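Local coordinates for protein insulinase family protease (Yersinia pestis, PDB 3GO9) that belongs to the M16 (insulinase) peptidase family and is predicted to be a protease that probably hydrolyses peptide bonds, at residues V56-G59 with S60-N64; Q188-T191 with Q192-V196; H278-D282 with S283-S287. All blocks are in the same frame, centred on the assembly; numbering follows the deposited sequence. Where two conformers were deposited one is given.

Contact 1 (V56-G59 with S60-N64)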
loop_
_atom_site.group_PDB
_atom_site.type_symbol
_atom_site.label_atom_id
_atom_site.label_comp_id
_atom_site.label_asym_id
_atom_site.label_seq_id
_atom_site.Cartn_x
_atom_site.Cartn_y
_atom_site.Cartn_z
ATOM N N VAL A 56 10.448 9.603 4.521
ATOM C CA VAL A 56 10.725 11.044 4.296
ATOM C C VAL A 56 9.677 11.472 3.264
ATOM O O VAL A 56 9.576 10.859 2.196
ATOM C CB VAL A 56 12.155 11.287 3.737
ATOM C CG1 VAL A 56 12.415 12.800 3.546
ATOM C CG2 VAL A 56 13.268 10.654 4.666
ATOM N N ASN A 57 8.910 12.518 3.567
ATOM C CA ASN A 57 7.852 12.978 2.671
ATOM C C ASN A 57 8.419 13.833 1.532
ATOM O O ASN A 57 8.071 15.032 1.399
ATOM C CB ASN A 57 6.813 13.766 3.459
ATOM C CG ASN A 57 6.106 12.950 4.476
ATOM O OD1 ASN A 57 5.809 11.742 4.255
ATOM N ND2 ASN A 57 5.771 13.594 5.574
ATOM N N THR A 58 9.327 13.242 0.764
ATOM C CA THR A 58 9.978 13.862 -0.378
ATOM C C THR A 58 10.030 12.821 -1.478
ATOM O O THR A 58 10.564 11.732 -1.287
ATOM C CB THR A 58 11.422 14.215 -0.002
ATOM O OG1 THR A 58 11.362 15.163 1.062
ATOM C CG2 THR A 58 12.239 14.806 -1.158
ATOM N N GLY A 59 9.465 13.165 -2.610
ATOM C CA GLY A 59 9.510 12.300 -3.812
ATOM C C GLY A 59 9.659 13.158 -5.037
ATOM O O GLY A 59 10.053 14.345 -4.948
ATOM N N SER A 60 9.271 12.612 -6.176
ATOM C CA SER A 60 9.454 13.290 -7.458
ATOM C C SER A 60 8.581 14.496 -7.627
ATOM O O SER A 60 8.912 15.377 -8.436
ATOM C CB SER A 60 9.214 12.325 -8.584
ATOM O OG SER A 60 7.965 11.684 -8.490
ATOM N N LEU A 61 7.460 14.570 -6.902
ATOM C CA LEU A 61 6.649 15.772 -6.963
ATOM C C LEU A 61 7.388 16.997 -6.386
ATOM O O LEU A 61 6.997 18.135 -6.720
ATOM C CB LEU A 61 5.299 15.583 -6.281
ATOM C CG LEU A 61 4.322 14.625 -6.855
ATOM C CD1 LEU A 61 3.174 14.304 -5.911
ATOM C CD2 LEU A 61 3.788 15.158 -8.236
ATOM N N SER A 62 8.462 16.818 -5.606
ATOM C CA SER A 62 9.261 17.935 -5.065
ATOM C C SER A 62 10.222 18.514 -6.071
ATOM O O SER A 62 10.866 19.535 -5.798
ATOM C CB SER A 62 10.162 17.464 -3.919
ATOM O OG SER A 62 9.456 17.099 -2.779
ATOM N N GLU A 63 10.419 17.803 -7.180
ATOM C CA GLU A 63 11.419 18.169 -8.180
ATOM C C GLU A 63 10.922 19.158 -9.202
ATOM O O GLU A 63 9.862 18.929 -9.798
ATOM C CB GLU A 63 11.829 16.900 -8.966
ATOM C CG GLU A 63 12.582 15.883 -8.101
ATOM C CD GLU A 63 12.710 14.506 -8.737
ATOM O OE1 GLU A 63 12.240 14.295 -9.898
ATOM O OE2 GLU A 63 13.329 13.608 -8.093
ATOM N N ASN A 64 11.692 20.200 -9.445
ATOM C CA ASN A 64 11.459 21.056 -10.598
ATOM C C ASN A 64 12.140 20.437 -11.795
ATOM O O ASN A 64 12.732 19.380 -11.668
ATOM C CB ASN A 64 11.853 22.497 -10.303
ATOM C CG ASN A 64 13.354 22.739 -10.137
ATOM O OD1 ASN A 64 14.189 22.105 -10.782
ATOM N ND2 ASN A 64 13.707 23.734 -9.289
HETATM O O HOH W 1 7.303 15.089 -2.747
#
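Ser62 turns its OG back beside its own backbone N (chi1 -68°), while Thr58 has OG1 beside its backbone N (chi1 -62°), which puts CG2 anti to that N; these two torsions bring the methyl and the hydroxyl onto one flank of the turn. They only brush, with Thr58 CG2 4.0 Å from Ser62 OG. The backbone does the real work: Ser62 N donates to Gly59 O at 3.0 Å, with the donor standing well above the carbonyl plane. A second bond of the same span follows at once, Glu63 N to Ser60 O at 3.1 Å, so the chain leaving strand 50-56 winds into a short 3-10 segment. A water bridges Gly59 N and Ser62 OG. It lies 2.9 Å from Gly59 N, from which it accepts a hydrogen bond, and also 2.9 Å from Ser62 OG, so it ties the start of the turn to the side chain at its end. Beyond the turn, the carboxylate of Glu63 takes Gly69 N and Ala71 N at the start of helix 70-80, which carries the zinc ligand His72, and Ser60 OG is bonded to His184 O. Ser62 also packs on Phe202 and Trp206 of helix 196-206. The chemistry is therefore that of a buried polar turn in the strand-to-helix connection: main-chain bonds set its path, and one water satisfies Gly59 N where the serine hydroxyl itself does not reach.

Contact 2 (Q188-T191 with Q192-V196)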
loop_
_atom_site.group_PDB
_atom_site.type_symbol
_atom_site.label_atom_id
_atom_site.label_comp_id
_atom_site.label_asym_id
_atom_site.label_seq_id
_atom_site.Cartn_x
_atom_site.Cartn_y
_atom_site.Cartn_z
ATOM N N GLN A 188 13.211 8.140 -12.670
ATOM C CA GLN A 188 13.846 8.724 -13.900
ATOM C C GLN A 188 15.322 8.911 -13.621
ATOM O O GLN A 188 15.680 9.352 -12.563
ATOM C CB GLN A 188 13.298 10.128 -14.265
ATOM C CG GLN A 188 11.809 10.261 -14.462
ATOM C CD GLN A 188 11.238 11.723 -14.675
ATOM O OE1 GLN A 188 11.239 12.196 -15.812
ATOM N NE2 GLN A 188 10.713 12.406 -13.589
ATOM N N PRO A 189 16.199 8.601 -14.594
ATOM C CA PRO A 189 17.586 8.965 -14.356
ATOM C C PRO A 189 17.814 10.473 -14.358
ATOM O O PRO A 189 17.099 11.221 -15.030
ATOM C CB PRO A 189 18.312 8.317 -15.535
ATOM C CG PRO A 189 17.583 7.101 -15.747
ATOM C CD PRO A 189 16.114 7.507 -15.584
ATOM N N VAL A 190 18.822 10.903 -13.620
ATOM C CA VAL A 190 19.193 12.317 -13.603
ATOM C C VAL A 190 19.812 12.770 -14.943
ATOM O O VAL A 190 20.405 11.964 -15.631
ATOM C CB VAL A 190 20.171 12.616 -12.472
ATOM C CG1 VAL A 190 19.477 12.350 -11.100
ATOM C CG2 VAL A 190 21.479 11.815 -12.621
ATOM N N THR A 191 19.663 14.060 -15.264
ATOM C CA THR A 191 20.415 14.681 -16.374
ATOM C C THR A 191 21.883 14.819 -16.018
ATOM O O THR A 191 22.239 15.315 -14.968
ATOM C CB THR A 191 19.847 16.049 -16.702
ATOM O OG1 THR A 191 18.424 15.918 -16.832
ATOM C CG2 THR A 191 20.427 16.589 -18.024
ATOM N N GLN A 192 22.740 14.369 -16.926
ATOM C CA GLN A 192 24.164 14.484 -16.725
ATOM C C GLN A 192 24.732 15.551 -17.665
ATOM O O GLN A 192 24.190 15.760 -18.765
ATOM C CB GLN A 192 24.813 13.141 -16.977
ATOM C CG GLN A 192 24.350 12.069 -16.049
ATOM C CD GLN A 192 25.199 10.841 -16.140
ATOM O OE1 GLN A 192 26.392 10.933 -16.423
ATOM N NE2 GLN A 192 24.580 9.661 -15.943
ATOM N N PRO A 193 25.772 16.268 -17.212
ATOM C CA PRO A 193 26.435 16.221 -15.889
ATOM C C PRO A 193 25.544 16.789 -14.795
ATOM O O PRO A 193 24.791 17.764 -15.019
ATOM C CB PRO A 193 27.688 17.102 -16.088
ATOM C CG PRO A 193 27.702 17.384 -17.555
ATOM C CD PRO A 193 26.351 17.312 -18.070
ATOM N N VAL A 194 25.650 16.202 -13.610
ATOM C CA VAL A 194 24.835 16.601 -12.451
ATOM C C VAL A 194 25.468 17.814 -11.827
ATOM O O VAL A 194 26.688 17.841 -11.585
ATOM C CB VAL A 194 24.782 15.468 -11.405
ATOM C CG1 VAL A 194 24.030 15.937 -10.113
ATOM C CG2 VAL A 194 24.117 14.231 -12.004
ATOM N N ASP A 195 24.631 18.804 -11.526
ATOM C CA ASP A 195 25.031 19.948 -10.769
ATOM C C ASP A 195 24.967 19.526 -9.312
ATOM O O ASP A 195 23.869 19.478 -8.732
ATOM C CB ASP A 195 24.049 21.075 -11.061
ATOM C CG ASP A 195 24.401 22.348 -10.343
ATOM O OD1 ASP A 195 23.973 23.398 -10.844
ATOM O OD2 ASP A 195 25.075 22.319 -9.305
ATOM N N VAL A 196 26.121 19.101 -8.783
ATOM C CA VAL A 196 26.180 18.510 -7.447
ATOM C C VAL A 196 25.738 19.555 -6.405
ATOM O O VAL A 196 25.070 19.224 -5.417
ATOM C CB VAL A 196 27.578 17.886 -7.153
ATOM C CG1 VAL A 196 27.716 17.506 -5.727
ATOM C CG2 VAL A 196 27.843 16.664 -8.106
HETATM O O HOH W 2 21.622 9.680 -15.534
#
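Val190 O takes a short bond, 2.6 Å, from a water that in turn accepts from Gln192 NE2 at 3.0 Å, so the amide end of Gln192 folds back towards the carbonyl two residues earlier. The bridge runs from the residue before a type VIb turn into the turn itself, which spans Thr191 to Val194 and is built on the cis peptide between Gln192 and Pro193 in the loop leading to helix 196-206. Such a turn gets no i to i+3 backbone bond, and here its two arms are held by side-chain packing instead. Gln192 carries CG on the N side of its backbone (chi1 -62°) and runs extended from there, which carries NE2 to the bridging water. On the inner side, Val190 and Val194 meet through single methyls, their isopropyl groups set at a slant to each other. Leu153 of helix 146-153 touches both valines and Gln192, and Val190 also packs on Phe70 and Leu73 of helix 70-80; those neighbours cover the apolar side, while Thr191, Gln192 and Pro193 lie at the surface. The loop ends at Asp195, the N-cap of helix 196-206, whose OD2 accepts from Lys198 N. CG2 of Val194 has two neighbours: it is 3.6 Å from Val190 CG2 and 3.7 Å from Thr191 O.

Contact 3 (H278-D282 with S283-S287)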
loop_
_atom_site.group_PDB
_atom_site.type_symbol
_atom_site.label_atom_id
_atom_site.label_comp_id
_atom_site.label_asym_id
_atom_site.label_seq_id
_atom_site.Cartn_x
_atom_site.Cartn_y
_atom_site.Cartn_z
ATOM N N HIS A 278 -12.838 7.850 1.538
ATOM C CA HIS A 278 -13.057 8.714 2.710
ATOM C C HIS A 278 -12.575 7.955 3.949
ATOM O O HIS A 278 -13.218 6.968 4.304
ATOM C CB HIS A 278 -14.544 9.021 2.797
ATOM C CG HIS A 278 -15.104 9.642 1.544
ATOM N ND1 HIS A 278 -15.994 8.991 0.712
ATOM C CD2 HIS A 278 -14.849 10.840 0.962
ATOM C CE1 HIS A 278 -16.276 9.771 -0.322
ATOM N NE2 HIS A 278 -15.592 10.898 -0.192
ATOM N N PRO A 279 -11.451 8.395 4.576
ATOM C CA PRO A 279 -10.970 7.737 5.798
ATOM C C PRO A 279 -12.052 7.579 6.864
ATOM O O PRO A 279 -12.916 8.451 7.075
ATOM C CB PRO A 279 -9.833 8.642 6.301
ATOM C CG PRO A 279 -9.257 9.247 5.049
ATOM C CD PRO A 279 -10.540 9.510 4.201
ATOM N N ILE A 280 -11.949 6.464 7.570
ATOM C CA ILE A 280 -12.955 6.074 8.526
ATOM C C ILE A 280 -12.728 6.843 9.865
ATOM O O ILE A 280 -11.735 6.607 10.498
ATOM C CB ILE A 280 -12.829 4.587 8.748
ATOM C CG1 ILE A 280 -13.218 3.852 7.457
ATOM C CG2 ILE A 280 -13.723 4.128 9.915
ATOM C CD1 ILE A 280 -12.598 2.510 7.301
ATOM N N GLN A 281 -13.668 7.693 10.250
ATOM C CA GLN A 281 -13.504 8.639 11.403
ATOM C C GLN A 281 -14.142 8.107 12.651
ATOM O O GLN A 281 -13.847 8.568 13.766
ATOM C CB GLN A 281 -14.213 9.961 11.121
ATOM C CG GLN A 281 -13.597 10.871 10.076
ATOM C CD GLN A 281 -12.144 11.049 10.334
ATOM O OE1 GLN A 281 -11.715 11.996 11.025
ATOM N NE2 GLN A 281 -11.367 10.091 9.857
ATOM N N ASP A 282 -15.094 7.217 12.483
ATOM C CA ASP A 282 -15.930 6.837 13.584
ATOM C C ASP A 282 -16.515 5.471 13.330
ATOM O O ASP A 282 -16.275 4.851 12.267
ATOM C CB ASP A 282 -17.027 7.903 13.842
ATOM C CG ASP A 282 -17.959 8.113 12.665
ATOM O OD1 ASP A 282 -18.264 7.136 11.972
ATOM O OD2 ASP A 282 -18.450 9.260 12.464
ATOM N N SER A 283 -17.192 4.969 14.352
ATOM C CA SER A 283 -17.683 3.597 14.378
ATOM C C SER A 283 -18.720 3.351 13.276
ATOM O O SER A 283 -18.789 2.250 12.714
ATOM C CB SER A 283 -18.269 3.267 15.753
ATOM O OG SER A 283 -18.713 1.907 15.815
HETATM N N MSE A 284 -19.514 4.371 12.979
HETATM C CA MSE A 284 -20.581 4.241 11.976
HETATM C C MSE A 284 -19.966 4.064 10.599
HETATM O O MSE A 284 -20.429 3.200 9.807
HETATM C CB MSE A 284 -21.508 5.468 12.025
HETATM C CG MSE A 284 -22.157 5.650 13.401
HETATM SE SE MSE A 284 -21.061 6.627 14.751
HETATM C CE MSE A 284 -21.236 8.438 14.005
ATOM N N ALA A 285 -18.931 4.855 10.316
ATOM C CA ALA A 285 -18.180 4.765 9.064
ATOM C C ALA A 285 -17.506 3.422 9.005
ATOM O O ALA A 285 -17.374 2.822 7.928
ATOM C CB ALA A 285 -17.131 5.848 8.950
ATOM N N LEU A 286 -17.023 2.950 10.160
ATOM C CA LEU A 286 -16.366 1.642 10.169
ATOM C C LEU A 286 -17.352 0.533 9.740
ATOM O O LEU A 286 -17.016 -0.340 8.917
ATOM C CB LEU A 286 -15.786 1.340 11.572
ATOM C CG LEU A 286 -15.065 0.002 11.683
ATOM C CD1 LEU A 286 -13.880 -0.214 10.688
ATOM C CD2 LEU A 286 -14.528 -0.176 13.133
ATOM N N SER A 287 -18.537 0.554 10.334
ATOM C CA SER A 287 -19.566 -0.397 10.000
ATOM C C SER A 287 -19.964 -0.344 8.510
ATOM O O SER A 287 -20.161 -1.398 7.862
ATOM C CB SER A 287 -20.790 -0.118 10.865
ATOM O OG SER A 287 -20.474 -0.547 12.167
#
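An aspartate N-cap opens the long helix 283-309, and Asp282 is the residue that makes it, gripping the first turn with both its side chain and its main chain. OD1 of Asp282 accepts from Ala285 N at 2.9 Å in a nearly straight bond (167°), the amide arriving close to the line of the carboxylate C-O bond. With chi1 at 61° the carboxylate sits between the backbone N and the carbonyl carbon, folded over the helix end, and its OD1 meets Ala285 N. One residue further on, Leu286 N donates to Asp282 O, also at 2.9 Å and in the carbonyl plane; this is the first i to i+4 bond of the helix, and Ser287 N to Ser283 O continues the series. The carboxylate also sits against the side chain of Met284, a selenomethionine, which runs across it at about a right angle; two conformers are deposited, so that touch is doubtful.

The other half of the contact is apolar. In Ile280, two residues before the cap, CG1 lies beside the N (chi1 -67°), which leaves CG2 anti to it and presses that methyl on the first turn: CG2 stands 3.9 Å from Ala285 CB and 3.8 Å from Leu286 CB, and 3.5 Å from Leu286 N. In this structure the loop coming from strand 267-276 is thus pinned to the helix it enters. Leu286 continues onto Leu20 and Leu414, the latter on helix 408-421, while Ser283 rests on Ala17 and Leu414. The negative carboxylate probably interacts favourably with the helix dipole as well. An aspartate whose OD1 takes the third amide of the helix, here Ala285 N, is typical of a capped helix N-terminus.

Contact 1 is the buried one, contact 2 lies largely at the surface and contact 3 falls between, partly covered. Contacts 1 and 2 are about 16 Å apart between centres, on the same side of the chain's centre. Contact 1 binds Ala71 N of helix 70-80 through Glu63 and rests Ser62 on helix 196-206; contact 2 packs Val190 on helix 70-80 and leads into helix 196-206. Contact 3, joining strand 267-276 to helix 283-309, has its centre about 31 and 45 Å from theirs. One bridging water supplements a backbone bond in contact 1 and accompanies valine packing in contact 2, whereas contact 3 combines a carboxylate bonded to a helix amide with a backbone bond and isoleucine packing.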